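Local atomic coordinates of predicted zincin-like metalloprotease (Acidothermus cellulolyticus 11B, PDB entry 3E11), a protein that is of unknown function but has a zincin-like fold and is predicted to be a metalloprotease. Residues V3-D8 and S84-E89; D8-L13 and N74-L79; T93-I98 and E107-L112. All coordinates share one frame; numbering follows the deposited sequence.

Overall arrangement
Contacts 1 and 2 form one continuous hydrophobic cluster, their centres about 4 Å apart, whereas contact 3 has its centre about 20 Å from each of them. Contact 2 is nested within the loop that contact 1 closes. Segment 3-8 leads into helix 7-19, whose Phe10 CE1 lies 3.5 Å from Val86 CG1. Helix 83-101 runs from contact 1 to contact 3. Contact 3 holds His96 and Glu97 of a probable HExxH motif, completed by His100, with no metal bound here; its Val95 side chain is about 11 Å from that of Asp19, a calcium-site residue without calcium in this chain. An acetate ion, probably from the crystallisation liquor, sits beside contacts 1 and 2.

Contact 1: residues V3-D8 and S84-E89. With ACT (acetate ion), chain C.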
ATOM      1  N   VAL A   3     -18.059   4.066  -3.593  1.00  7.60           N
ATOM      2  CA  VAL A   3     -18.430   2.954  -2.735  1.00  7.32           C
ATOM      3  C   VAL A   3     -17.952   3.239  -1.319  1.00  7.01           C
ATOM      4  O   VAL A   3     -16.861   3.766  -1.110  1.00  7.39           O
ATOM      5  CB  VAL A   3     -17.899   1.599  -3.257  1.00  7.02           C
ATOM      6  CG1 VAL A   3     -16.377   1.481  -3.172  1.00  8.00           C
ATOM      7  CG2 VAL A   3     -18.558   0.466  -2.521  1.00  7.46           C
ATOM      8  N   TYR A   4     -18.814   2.944  -0.364  1.00  6.48           N
ATOM      9  CA  TYR A   4     -18.466   3.069   1.041  1.00  6.08           C
ATOM     10  C   TYR A   4     -17.950   1.709   1.521  1.00  6.20           C
ATOM     11  O   TYR A   4     -18.557   0.668   1.258  1.00  6.87           O
ATOM     12  CB  TYR A   4     -19.681   3.466   1.872  1.00  5.89           C
ATOM     13  CG  TYR A   4     -19.329   3.878   3.282  1.00  6.27           C
ATOM     14  CD1 TYR A   4     -19.000   2.930   4.250  1.00  6.17           C
ATOM     15  CD2 TYR A   4     -19.303   5.216   3.636  1.00  5.78           C
ATOM     16  CE1 TYR A   4     -18.692   3.314   5.560  1.00  7.56           C
ATOM     17  CE2 TYR A   4     -18.990   5.609   4.920  1.00  7.38           C
ATOM     18  CZ  TYR A   4     -18.658   4.662   5.878  1.00  7.26           C
ATOM     19  OH  TYR A   4     -18.382   5.087   7.169  1.00  6.81           O
ATOM     20  N   VAL A   5     -16.849   1.750   2.234  1.00  5.94           N
ATOM     21  CA  VAL A   5     -16.259   0.574   2.827  1.00  6.83           C
ATOM     22  C   VAL A   5     -15.921   0.895   4.275  1.00  7.00           C
ATOM     23  O   VAL A   5     -15.086   1.786   4.573  1.00  6.88           O
ATOM     24  CB  VAL A   5     -15.000   0.133   2.075  1.00  6.68           C
ATOM     25  CG1 VAL A   5     -14.473  -1.172   2.666  1.00  7.80           C
ATOM     26  CG2 VAL A   5     -15.262  -0.022   0.564  1.00  8.29           C
ATOM     27  N   ASP A   6     -16.575   0.182   5.194  1.00  6.86           N
ATOM     28  CA  ASP A   6     -16.258   0.314   6.631  1.00  7.00           C
ATOM     29  C   ASP A   6     -14.836  -0.166   6.931  1.00  7.55           C
ATOM     30  O   ASP A   6     -14.275  -0.943   6.178  1.00  6.53           O
ATOM     31  CB  ASP A   6     -17.272  -0.414   7.505  1.00  6.96           C
ATOM     32  CG  ASP A   6     -17.309  -1.893   7.238  1.00  8.82           C
ATOM     33  OD1 ASP A   6     -17.910  -2.246   6.214  1.00  6.90           O
ATOM     34  OD2 ASP A   6     -16.760  -2.673   8.055  1.00 10.42           O
ATOM     35  N   PRO A   7     -14.243   0.302   8.030  1.00  8.55           N
ATOM     36  CA  PRO A   7     -12.823  -0.024   8.320  1.00  8.90           C
ATOM     37  C   PRO A   7     -12.478  -1.534   8.314  1.00  8.98           C
ATOM     38  O   PRO A   7     -11.506  -1.933   7.645  1.00  8.84           O
ATOM     39  CB  PRO A   7     -12.616   0.600   9.690  1.00  9.11           C
ATOM     40  CG  PRO A   7     -13.532   1.800   9.642  1.00  9.63           C
ATOM     41  CD  PRO A   7     -14.789   1.239   9.017  1.00  8.88           C
ATOM     42  N   ASP A   8     -13.265  -2.353   9.008  1.00  9.26           N
ATOM     43  CA  ASP A   8     -12.967  -3.796   9.064  1.00 10.15           C
ATOM     44  C   ASP A   8     -12.987  -4.392   7.670  1.00 10.04           C
ATOM     45  O   ASP A   8     -12.112  -5.174   7.326  1.00 10.36           O
ATOM     46  CB  ASP A   8     -13.944  -4.558   9.911  1.00 11.07           C
ATOM     47  CG  ASP A   8     -13.728  -4.361  11.380  1.00 12.59           C
ATOM     48  OD1 ASP A   8     -12.743  -3.709  11.794  1.00 15.50           O
ATOM     49  OD2 ASP A   8     -14.560  -4.893  12.130  1.00 17.04           O
ATOM     50  N   SER A  84     -14.228  -4.472  -5.747  1.00  9.31           N
ATOM     51  CA  SER A  84     -13.173  -4.932  -6.656  1.00 10.53           C
ATOM     52  C   SER A  84     -12.311  -3.769  -7.146  1.00  9.12           C
ATOM     53  O   SER A  84     -11.077  -3.907  -7.209  1.00  8.70           O
ATOM     54  CB  SER A  84     -13.742  -5.701  -7.830  1.00 11.64           C
ATOM     55  OG  SER A  84     -14.485  -6.827  -7.382  1.00 17.13           O
ATOM     56  N   GLU A  85     -12.937  -2.626  -7.460  1.00  8.66           N
ATOM     57  CA  GLU A  85     -12.165  -1.431  -7.858  1.00  8.86           C
ATOM     58  C   GLU A  85     -11.278  -0.985  -6.712  1.00  7.98           C
ATOM     59  O   GLU A  85     -10.132  -0.593  -6.927  1.00  8.57           O
ATOM     60  CB  GLU A  85     -13.054  -0.290  -8.337  1.00  7.92           C
ATOM     61  CG  GLU A  85     -13.704  -0.591  -9.674  1.00 10.20           C
ATOM     62  CD  GLU A  85     -14.492   0.567 -10.264  1.00 10.94           C
ATOM     63  OE1 GLU A  85     -14.629   1.632  -9.645  1.00 11.20           O
ATOM     64  OE2 GLU A  85     -14.978   0.390 -11.394  1.00 13.94           O
ATOM     65  N   VAL A  86     -11.792  -1.061  -5.492  1.00  8.18           N
ATOM     66  CA  VAL A  86     -11.004  -0.716  -4.293  1.00  8.11           C
ATOM     67  C   VAL A  86      -9.775  -1.639  -4.179  1.00  7.84           C
ATOM     68  O   VAL A  86      -8.650  -1.166  -3.980  1.00  8.00           O
ATOM     69  CB  VAL A  86     -11.820  -0.770  -2.963  1.00  8.22           C
ATOM     70  CG1 VAL A  86     -10.901  -0.572  -1.763  1.00  8.04           C
ATOM     71  CG2 VAL A  86     -12.864   0.302  -2.943  1.00  7.00           C
ATOM     72  N   ILE A  87      -9.994  -2.938  -4.299  1.00  7.85           N
ATOM     73  CA  ILE A  87      -8.896  -3.916  -4.261  1.00  8.17           C
ATOM     74  C   ILE A  87      -7.815  -3.545  -5.272  1.00  7.48           C
ATOM     75  O   ILE A  87      -6.601  -3.482  -4.934  1.00  7.19           O
ATOM     76  CB  ILE A  87      -9.403  -5.371  -4.521  1.00  7.93           C
ATOM     77  CG1 ILE A  87     -10.242  -5.876  -3.324  1.00  9.22           C
ATOM     78  CG2 ILE A  87      -8.226  -6.297  -4.720  1.00 10.62           C
ATOM     79  CD1 ILE A  87     -11.139  -7.067  -3.620  1.00  9.42           C
ATOM     80  N   ASP A  88      -8.254  -3.293  -6.506  1.00  8.40           N
ATOM     81  CA  ASP A  88      -7.346  -2.945  -7.607  1.00  8.74           C
ATOM     82  C   ASP A  88      -6.561  -1.674  -7.325  1.00  8.60           C
ATOM     83  O   ASP A  88      -5.350  -1.609  -7.551  1.00  7.41           O
ATOM     84  CB  ASP A  88      -8.115  -2.777  -8.904  1.00  9.06           C
ATOM     85  CG  ASP A  88      -8.562  -4.083  -9.462  1.00 10.57           C
ATOM     86  OD1 ASP A  88      -8.080  -5.109  -8.987  1.00 15.30           O
ATOM     87  OD2 ASP A  88      -9.418  -4.105 -10.360  1.00 14.95           O
ATOM     88  N   GLU A  89      -7.269  -0.677  -6.826  1.00  7.86           N
ATOM     89  CA  GLU A  89      -6.678   0.591  -6.523  1.00  8.19           C
ATOM     90  C   GLU A  89      -5.687   0.486  -5.377  1.00  7.85           C
ATOM     91  O   GLU A  89      -4.621   1.098  -5.413  1.00  7.13           O
ATOM     92  CB  GLU A  89      -7.764   1.615  -6.217  1.00  8.60           C
ATOM     93  CG  GLU A  89      -7.320   3.045  -6.407  1.00 10.86           C
ATOM     94  CD  GLU A  89      -6.844   3.322  -7.828  1.00 14.92           C
ATOM     95  OE1 GLU A  89      -7.448   2.826  -8.783  1.00 19.05           O
ATOM     96  OE2 GLU A  89      -5.844   4.013  -7.981  1.00 16.89           O
TER
HETATM   97  C   ACT C 114     -15.198   5.323   3.672  1.00 39.02           C
HETATM   98  O   ACT C 114     -15.393   4.528   2.694  1.00 37.71           O
HETATM   99  OXT ACT C 114     -14.718   4.828   4.730  1.00 39.57           O
HETATM  100  CH3 ACT C 114     -15.533   6.790   3.610  1.00 39.00           C
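Val3 and Val86 have the nearest CA atoms across the two segments, 8.4 Å apart. Residues 3-6 are extended, and the chain then turns into helix 7-19, while 84-89 is regular helix near the start of helix 83-101. No hydrogen bond joins the segments, and the contact is carried by three valines. Val86 directs its CB toward residues 3-8, and its CG2, placed anti to its own carbonyl carbon (chi1 173° sets CG1 anti to the backbone N), makes the touch. Val3 CG1 meets it at 3.7 Å, methyl against methyl on crossing side chains, and Val5 CG2 follows more loosely at 4.3 Å. One methyl of the helix is thus touched by two residues spaced two apart in the extended chain, while the intervening Tyr4 points away from the helix. An acetate, probably from the crystallisation liquor, lies beside the backbone of Val5 and over the Tyr4 ring. Val5 N donates an almost straight hydrogen bond to acetate O (3.2 Å, 179°), and the Tyr4 ring presents one face to the ion, with acetate C 4.0 Å above the ring plane over its centre. Where the strip enters the helix, Asp6 is the N-cap, its OD2 accepting a weak hydrogen bond from Arg9 N. The chain is also tied by backbone hydrogen bonding between Val3 and Cys80. Phe10 of helix 7-19 touches both Val5 and Val86; helix 73-78 adds Cys77 against Val5 and Ile76 against Val86, so the valines sit where the N-terminal strip meets three helices.

Contact 2: residues D8-L13 and N74-L79; sequences DRFDEL and NTICAL
Phe10 on helix 7-19 faces Cys77 on helix 73-78 with their CA atoms 9.5 Å apart, so the two backbones stay well separated and the side chains bridge the distance. CG anti to the backbone N (chi1 -166°) directs the Phe10 ring toward helix 73-78, and CE1 makes the nearest touches. There the ring is met by two residues. Ile76, in one of its two conformers, brings CG2 in at the edge, near the ring plane, 4.1 Å from Phe10 CE1, the two side chains crossing at about a right angle. Cys77 SG is 3.8 Å from Phe10 CE1; its line to the ring centroid is 68° off the normal, an oblique sulfur-aromatic contact. On the flank of the helix, Arg9 NH1 forms a hydrogen-bonded salt bridge with Glu12 OE1 at 2.8 Å, nearly in the guanidinium plane; Leu13 CD2 covers one face of that group, and Glu83 takes a second salt bridge from Arg9 NH2. Replacing Phe10 with an alanine would probably leave Ile76 CG2 and Cys77 SG without their aromatic partner and open a gap between the helices. The ring also touches Val36 and Val90, filling the core between helices 7-19, 73-78 and 83-101 and strand 32-37 of this zincin-like fold.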
ATOM      1  N   ASP A   8     -13.265  -2.353   9.008  1.00  9.26           N
ATOM      2  CA  ASP A   8     -12.967  -3.796   9.064  1.00 10.15           C
ATOM      3  C   ASP A   8     -12.987  -4.392   7.670  1.00 10.04           C
ATOM      4  O   ASP A   8     -12.112  -5.174   7.326  1.00 10.36           O
ATOM      5  CB  ASP A   8     -13.944  -4.558   9.911  1.00 11.07           C
ATOM      6  CG  ASP A   8     -13.728  -4.361  11.380  1.00 12.59           C
ATOM      7  OD1 ASP A   8     -12.743  -3.709  11.794  1.00 15.50           O
ATOM      8  OD2 ASP A   8     -14.560  -4.893  12.130  1.00 17.04           O
ATOM      9  N   ARG A   9     -13.987  -4.027   6.869  1.00  9.03           N
ATOM     10  CA  ARG A   9     -14.065  -4.544   5.489  1.00  8.13           C
ATOM     11  C   ARG A   9     -12.910  -4.058   4.639  1.00  8.30           C
ATOM     12  O   ARG A   9     -12.346  -4.811   3.834  1.00  6.94           O
ATOM     13  CB  ARG A   9     -15.396  -4.148   4.845  1.00  8.65           C
ATOM     14  CG  ARG A   9     -15.575  -4.647   3.441  1.00  9.57           C
ATOM     15  CD  ARG A   9     -15.384  -6.144   3.319  1.00  6.60           C
ATOM     16  NE  ARG A   9     -15.781  -6.626   1.996  1.00 10.03           N
ATOM     17  CZ  ARG A   9     -15.493  -7.829   1.536  1.00 10.31           C
ATOM     18  NH1 ARG A   9     -14.814  -8.677   2.290  1.00 11.61           N
ATOM     19  NH2 ARG A   9     -15.901  -8.207   0.331  1.00 11.88           N
ATOM     20  N   PHE A  10     -12.524  -2.795   4.845  1.00  8.25           N
ATOM     21  CA  PHE A  10     -11.430  -2.243   4.068  1.00  8.36           C
ATOM     22  C   PHE A  10     -10.160  -3.039   4.339  1.00  8.80           C
ATOM     23  O   PHE A  10      -9.441  -3.339   3.403  1.00  7.90           O
ATOM     24  CB  PHE A  10     -11.214  -0.751   4.332  1.00  8.39           C
ATOM     25  CG  PHE A  10     -10.309  -0.068   3.311  1.00  9.23           C
ATOM     26  CD1 PHE A  10     -10.835   0.468   2.154  1.00 10.01           C
ATOM     27  CD2 PHE A  10      -8.949   0.075   3.557  1.00  9.24           C
ATOM     28  CE1 PHE A  10     -10.057   1.125   1.237  1.00  9.94           C
ATOM     29  CE2 PHE A  10      -8.136   0.711   2.643  1.00 10.20           C
ATOM     30  CZ  PHE A  10      -8.697   1.233   1.463  1.00 10.72           C
ATOM     31  N   ASP A  11      -9.930  -3.416   5.600  1.00  7.81           N
ATOM     32  CA  ASP A  11      -8.804  -4.293   5.949  1.00  8.80           C
ATOM     33  C   ASP A  11      -8.781  -5.609   5.162  1.00  8.54           C
ATOM     34  O   ASP A  11      -7.730  -6.039   4.692  1.00  9.93           O
ATOM     35  CB  ASP A  11      -8.756  -4.565   7.453  1.00  9.89           C
ATOM     36  CG  ASP A  11      -8.452  -3.326   8.250  1.00 10.94           C
ATOM     37  OD1 ASP A  11      -7.860  -2.409   7.665  1.00 12.04           O
ATOM     38  OD2 ASP A  11      -8.832  -3.274   9.447  1.00 18.19           O
ATOM     39  N   GLU A  12      -9.942  -6.192   4.969  1.00  8.39           N
ATOM     40  CA  GLU A  12     -10.092  -7.399   4.174  1.00  8.22           C
ATOM     41  C   GLU A  12      -9.769  -7.184   2.712  1.00  7.65           C
ATOM     42  O   GLU A  12      -9.137  -8.026   2.084  1.00  7.93           O
ATOM     43  CB  GLU A  12     -11.529  -7.908   4.320  1.00  7.04           C
ATOM     44  CG  GLU A  12     -11.874  -8.323   5.762  1.00  9.85           C
ATOM     45  CD  GLU A  12     -13.331  -8.716   5.986  1.00 10.25           C
ATOM     46  OE1 GLU A  12     -14.145  -8.634   5.049  1.00 11.26           O
ATOM     47  OE2 GLU A  12     -13.669  -9.123   7.123  1.00 13.12           O
ATOM     48  N   LEU A  13     -10.221  -6.058   2.171  1.00  7.48           N
ATOM     49  CA  LEU A  13      -9.860  -5.643   0.809  1.00  7.98           C
ATOM     50  C   LEU A  13      -8.338  -5.398   0.664  1.00  7.51           C
ATOM     51  O   LEU A  13      -7.745  -5.750  -0.344  1.00  8.46           O
ATOM     52  CB  LEU A  13     -10.682  -4.415   0.409  1.00  8.05           C
ATOM     53  CG  LEU A  13     -12.216  -4.688   0.434  1.00  7.12           C
ATOM     54  CD1 LEU A  13     -12.990  -3.496  -0.112  1.00  9.13           C
ATOM     55  CD2 LEU A  13     -12.598  -5.957  -0.290  1.00 10.03           C
ATOM     56  N   ASN A  74     -10.150   6.999   2.647  1.00  8.59           N
ATOM     57  CA  ASN A  74     -11.084   7.978   2.059  1.00  9.19           C
ATOM     58  C   ASN A  74     -10.748   8.285   0.592  1.00  8.95           C
ATOM     59  O   ASN A  74     -11.645   8.319  -0.276  1.00 10.05           O
ATOM     60  CB  ASN A  74     -11.119   9.258   2.882  1.00  8.82           C
ATOM     61  CG  ASN A  74     -11.772   9.068   4.206  1.00  7.40           C
ATOM     62  OD1 ASN A  74     -12.302   7.993   4.503  1.00 11.97           O
ATOM     63  ND2 ASN A  74     -11.753  10.100   5.024  1.00 11.36           N
ATOM     64  N   THR A  75      -9.463   8.511   0.312  1.00  8.47           N
ATOM     65  CA  THR A  75      -9.053   9.018  -0.998  1.00  8.73           C
ATOM     66  C   THR A  75      -9.139   7.887  -2.017  1.00  8.22           C
ATOM     67  O   THR A  75      -9.516   8.120  -3.155  1.00 10.05           O
ATOM     68  CB  THR A  75      -7.650   9.683  -0.980  1.00  8.83           C
ATOM     69  OG1 THR A  75      -6.739   8.828  -0.308  1.00  7.29           O
ATOM     70  CG2 THR A  75      -7.689  11.004  -0.263  1.00 10.08           C
ATOM     71  N   ILE A  76      -8.840   6.661  -1.592  1.00  7.92           N
ATOM     72  CA  ILE A  76      -9.000   5.450  -2.415  0.50  7.54           C
ATOM     73  C   ILE A  76     -10.464   5.224  -2.763  1.00  7.54           C
ATOM     74  O   ILE A  76     -10.818   4.976  -3.923  1.00  7.71           O
ATOM     75  CB  ILE A  76      -8.464   4.176  -1.675  0.50  7.65           C
ATOM     76  CG1 ILE A  76      -6.922   4.172  -1.606  0.50  6.57           C
ATOM     77  CG2 ILE A  76      -8.969   2.884  -2.339  0.50  7.23           C
ATOM     78  CD1 ILE A  76      -6.202   3.578  -2.839  0.50  5.84           C
ATOM     79  N   CYS A  77     -11.317   5.263  -1.747  1.00  8.10           N
ATOM     80  CA  CYS A  77     -12.737   4.935  -1.973  1.00  8.24           C
ATOM     81  C   CYS A  77     -13.414   5.923  -2.876  1.00  7.10           C
ATOM     82  O   CYS A  77     -14.233   5.546  -3.680  1.00  6.67           O
ATOM     83  CB  CYS A  77     -13.521   4.796  -0.672  1.00  8.02           C
ATOM     84  SG  CYS A  77     -13.080   3.251   0.224  1.00 11.62           S
ATOM     85  N   ALA A  78     -13.035   7.188  -2.773  1.00  8.08           N
ATOM     86  CA  ALA A  78     -13.594   8.250  -3.616  1.00  7.28           C
ATOM     87  C   ALA A  78     -13.414   7.978  -5.100  1.00  7.22           C
ATOM     88  O   ALA A  78     -14.172   8.495  -5.905  1.00  7.44           O
ATOM     89  CB  ALA A  78     -12.984   9.572  -3.279  1.00  7.16           C
ATOM     90  N   LEU A  79     -12.384   7.219  -5.452  1.00  7.44           N
ATOM     91  CA  LEU A  79     -12.102   6.846  -6.832  1.00  7.13           C
ATOM     92  C   LEU A  79     -12.795   5.550  -7.319  1.00  7.94           C
ATOM     93  O   LEU A  79     -12.641   5.171  -8.505  1.00  7.67           O
ATOM     94  CB  LEU A  79     -10.582   6.668  -6.984  1.00  8.58           C
ATOM     95  CG  LEU A  79      -9.711   7.908  -6.892  1.00 10.06           C
ATOM     96  CD1 LEU A  79      -8.228   7.465  -6.887  1.00 13.38           C
ATOM     97  CD2 LEU A  79     -10.025   8.824  -8.000  1.00 12.39           C
TER

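Contact 3: residues T93-I98 and E107-L112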
ATOM      1  N   THR A  93      -1.622   0.972  -5.736  1.00  7.88           N
ATOM      2  CA  THR A  93      -0.967   1.927  -4.853  1.00  8.35           C
ATOM      3  C   THR A  93       0.244   1.334  -4.118  1.00  8.52           C
ATOM      4  O   THR A  93       1.320   1.935  -4.119  1.00  8.31           O
ATOM      5  CB  THR A  93      -1.980   2.518  -3.854  1.00  8.35           C
ATOM      6  OG1 THR A  93      -2.988   3.211  -4.590  1.00  8.37           O
ATOM      7  CG2 THR A  93      -1.307   3.478  -2.863  1.00 10.53           C
ATOM      8  N   VAL A  94       0.058   0.165  -3.524  1.00  8.80           N
ATOM      9  CA  VAL A  94       1.137  -0.566  -2.852  1.00  8.90           C
ATOM     10  C   VAL A  94       2.284  -0.847  -3.840  1.00  8.60           C
ATOM     11  O   VAL A  94       3.466  -0.600  -3.525  1.00  7.56           O
ATOM     12  CB  VAL A  94       0.622  -1.870  -2.208  1.00  9.22           C
ATOM     13  CG1 VAL A  94       1.774  -2.666  -1.635  1.00 10.50           C
ATOM     14  CG2 VAL A  94      -0.404  -1.578  -1.103  1.00  9.97           C
ATOM     15  N   VAL A  95       1.946  -1.377  -5.023  1.00  7.95           N
ATOM     16  CA  VAL A  95       2.978  -1.703  -6.019  1.00  8.78           C
ATOM     17  C   VAL A  95       3.748  -0.451  -6.484  1.00  9.08           C
ATOM     18  O   VAL A  95       4.991  -0.457  -6.583  1.00 10.07           O
ATOM     19  CB  VAL A  95       2.401  -2.462  -7.225  1.00  8.80           C
ATOM     20  CG1 VAL A  95       3.445  -2.590  -8.330  1.00  8.56           C
ATOM     21  CG2 VAL A  95       1.977  -3.847  -6.787  1.00  9.78           C
ATOM     22  N   HIS A  96       3.043   0.640  -6.734  1.00  9.08           N
ATOM     23  CA  HIS A  96       3.738   1.895  -7.029  1.00  9.00           C
ATOM     24  C   HIS A  96       4.626   2.378  -5.910  1.00  8.81           C
ATOM     25  O   HIS A  96       5.748   2.837  -6.152  1.00  9.19           O
ATOM     26  CB  HIS A  96       2.746   2.985  -7.448  1.00  9.75           C
ATOM     27  CG  HIS A  96       2.221   2.776  -8.832  1.00 12.07           C
ATOM     28  ND1 HIS A  96       2.282   3.740  -9.810  1.00 15.84           N
ATOM     29  CD2 HIS A  96       1.684   1.678  -9.417  1.00 14.78           C
ATOM     30  CE1 HIS A  96       1.749   3.262 -10.923  1.00 16.69           C
ATOM     31  NE2 HIS A  96       1.383   2.012 -10.710  1.00 15.92           N
ATOM     32  N   GLU A  97       4.140   2.278  -4.683  1.00  8.33           N
ATOM     33  CA  GLU A  97       4.901   2.775  -3.553  1.00  8.88           C
ATOM     34  C   GLU A  97       6.157   1.943  -3.366  1.00  8.34           C
ATOM     35  O   GLU A  97       7.233   2.486  -3.160  1.00  8.34           O
ATOM     36  CB  GLU A  97       4.045   2.814  -2.275  1.00  9.47           C
ATOM     37  CG  GLU A  97       3.027   3.971  -2.252  1.00  9.63           C
ATOM     38  CD  GLU A  97       3.697   5.327  -2.407  1.00  9.03           C
ATOM     39  OE1 GLU A  97       4.804   5.514  -1.880  1.00 12.17           O
ATOM     40  OE2 GLU A  97       3.147   6.194  -3.104  1.00  9.71           O
ATOM     41  N   ILE A  98       6.046   0.625  -3.476  1.00  7.20           N
ATOM     42  CA  ILE A  98       7.230  -0.212  -3.302  1.00  6.93           C
ATOM     43  C   ILE A  98       8.217  -0.020  -4.461  1.00  7.69           C
ATOM     44  O   ILE A  98       9.437   0.077  -4.248  1.00  7.90           O
ATOM     45  CB  ILE A  98       6.860  -1.708  -3.045  1.00  6.51           C
ATOM     46  CG1 ILE A  98       8.062  -2.436  -2.430  1.00  5.04           C
ATOM     47  CG2 ILE A  98       6.334  -2.402  -4.269  1.00  6.63           C
ATOM     48  CD1 ILE A  98       8.481  -1.877  -1.073  1.00  5.22           C
ATOM     49  N   GLU A 107       7.446   4.303 -16.003  1.00 17.62           N
ATOM     50  CA  GLU A 107       7.681   3.767 -17.343  1.00 17.38           C
ATOM     51  C   GLU A 107       8.125   2.308 -17.235  1.00 17.09           C
ATOM     52  O   GLU A 107       7.691   1.470 -18.019  1.00 17.08           O
ATOM     53  CB  GLU A 107       8.736   4.565 -18.103  1.00 17.21           C
ATOM     54  CG  GLU A 107       8.326   5.960 -18.521  1.00 17.83           C
ATOM     55  CD  GLU A 107       9.406   6.632 -19.362  1.00 17.63           C
ATOM     56  N   ARG A 108       8.999   2.026 -16.270  1.00 16.60           N
ATOM     57  CA  ARG A 108       9.429   0.658 -15.978  1.00 16.98           C
ATOM     58  C   ARG A 108       8.261  -0.185 -15.463  1.00 17.55           C
ATOM     59  O   ARG A 108       8.141  -1.356 -15.822  1.00 16.77           O
ATOM     60  CB  ARG A 108      10.561   0.636 -14.938  1.00 16.93           C
ATOM     61  CG  ARG A 108      11.885   1.318 -15.310  1.00 17.48           C
ATOM     62  CD  ARG A 108      12.598   0.673 -16.490  1.00 19.20           C
ATOM     63  NE  ARG A 108      11.922   1.002 -17.740  1.00 21.01           N
ATOM     64  CZ  ARG A 108      12.071   2.136 -18.432  1.00 22.46           C
ATOM     65  NH1 ARG A 108      12.910   3.088 -18.037  1.00 23.26           N
ATOM     66  NH2 ARG A 108      11.372   2.318 -19.549  1.00 21.87           N
ATOM     67  N   LEU A 109       7.417   0.416 -14.618  1.00 18.29           N
ATOM     68  CA  LEU A 109       6.226  -0.250 -14.089  1.00 19.78           C
ATOM     69  C   LEU A 109       5.218  -0.588 -15.159  1.00 20.78           C
ATOM     70  O   LEU A 109       4.546  -1.608 -15.057  1.00 21.11           O
ATOM     71  CB  LEU A 109       5.529   0.616 -13.039  1.00 20.12           C
ATOM     72  CG  LEU A 109       6.239   0.764 -11.703  1.00 21.14           C
ATOM     73  CD1 LEU A 109       5.506   1.813 -10.840  1.00 21.68           C
ATOM     74  CD2 LEU A 109       6.331  -0.601 -11.009  1.00 23.09           C
ATOM     75  N   HIS A 110       5.089   0.267 -16.175  1.00 21.29           N
ATOM     76  CA  HIS A 110       4.202  -0.024 -17.282  1.00 22.44           C
ATOM     77  C   HIS A 110       4.690  -1.276 -17.992  1.00 23.10           C
ATOM     78  O   HIS A 110       3.887  -2.078 -18.453  1.00 23.21           O
ATOM     79  CB  HIS A 110       4.136   1.152 -18.262  1.00 22.89           C
ATOM     80  CG  HIS A 110       3.477   2.375 -17.701  1.00 23.78           C
ATOM     81  ND1 HIS A 110       2.439   2.315 -16.794  1.00 24.80           N
ATOM     82  CD2 HIS A 110       3.689   3.691 -17.942  1.00 24.31           C
ATOM     83  CE1 HIS A 110       2.051   3.540 -16.487  1.00 24.41           C
ATOM     84  NE2 HIS A 110       2.788   4.394 -17.176  1.00 25.19           N
ATOM     85  N   GLU A 111       6.013  -1.437 -18.069  1.00 24.02           N
ATOM     86  CA  GLU A 111       6.627  -2.691 -18.522  1.00 24.89           C
ATOM     87  C   GLU A 111       6.416  -3.858 -17.534  1.00 25.76           C
ATOM     88  O   GLU A 111       6.661  -5.003 -17.878  1.00 25.91           O
ATOM     89  CB  GLU A 111       8.127  -2.500 -18.758  1.00 24.85           C
ATOM     90  CG  GLU A 111       8.475  -1.457 -19.801  1.00 24.30           C
ATOM     91  CD  GLU A 111       9.963  -1.185 -19.878  1.00 24.86           C
ATOM     92  OE1 GLU A 111      10.714  -1.713 -19.027  1.00 27.16           O
ATOM     93  OE2 GLU A 111      10.391  -0.452 -20.791  1.00 23.22           O
ATOM     94  N   LEU A 112       5.974  -3.556 -16.315  1.00 26.97           N
ATOM     95  CA  LEU A 112       5.636  -4.570 -15.310  1.00 27.92           C
ATOM     96  C   LEU A 112       4.119  -4.627 -14.999  1.00 28.88           C
ATOM     97  O   LEU A 112       3.702  -5.180 -13.968  1.00 28.89           O
ATOM     98  CB  LEU A 112       6.446  -4.309 -14.041  1.00 28.10           C
ATOM     99  CG  LEU A 112       7.967  -4.487 -14.203  1.00 28.39           C
ATOM    100  CD1 LEU A 112       8.754  -3.701 -13.137  1.00 28.29           C
ATOM    101  CD2 LEU A 112       8.330  -5.971 -14.168  1.00 29.41           C
TER
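His96 and Leu109 both hold CG anti to their own carbonyl carbon (chi1 -74° and -71°), and from there the leucine sends its methyl CD1 over the imidazole. His96 opens the probable HExxH motif of zincin metallopeptidases, completed by Glu97 and His100 on helix 83-101; by analogy with zincins, the two histidines would be metal ligands, although no metal is bound to them here. The CA atoms come nearest at these same two residues, 7.8 Å between His96 CA and Leu109 CA. Leu109 CD1 stands 3.9 Å from the centroid of the His96 ring and only 6° off its normal, an almost central CH-pi contact that covers one face of the ring. The other methyl of the leucine turns to the neighbouring residue of the helix: CD2 lies 4.4 Å from Val95 CG1, a looser apolar contact. Leu109 thus spreads its two methyls, one over the histidine and one on the valine, and it also touches Ala99 and His100 further along. Short helix 106-110 is in this way packed beside the presumed active-site helix, and the C-terminal Tyr114 touches His96 as well. Glu97 points away from this contact and touches Ile69 and Tyr49 on the strands. Leu112 N donates a hydrogen bond to Leu109 O, 2.7 Å. Arg108 holds Glu111 side-on in a salt bridge, with Arg108 NE to Glu111 OE1 and Arg108 NH2 to Glu111 OE2 both at 3.2 Å, each oxygen being met from above the carboxylate plane.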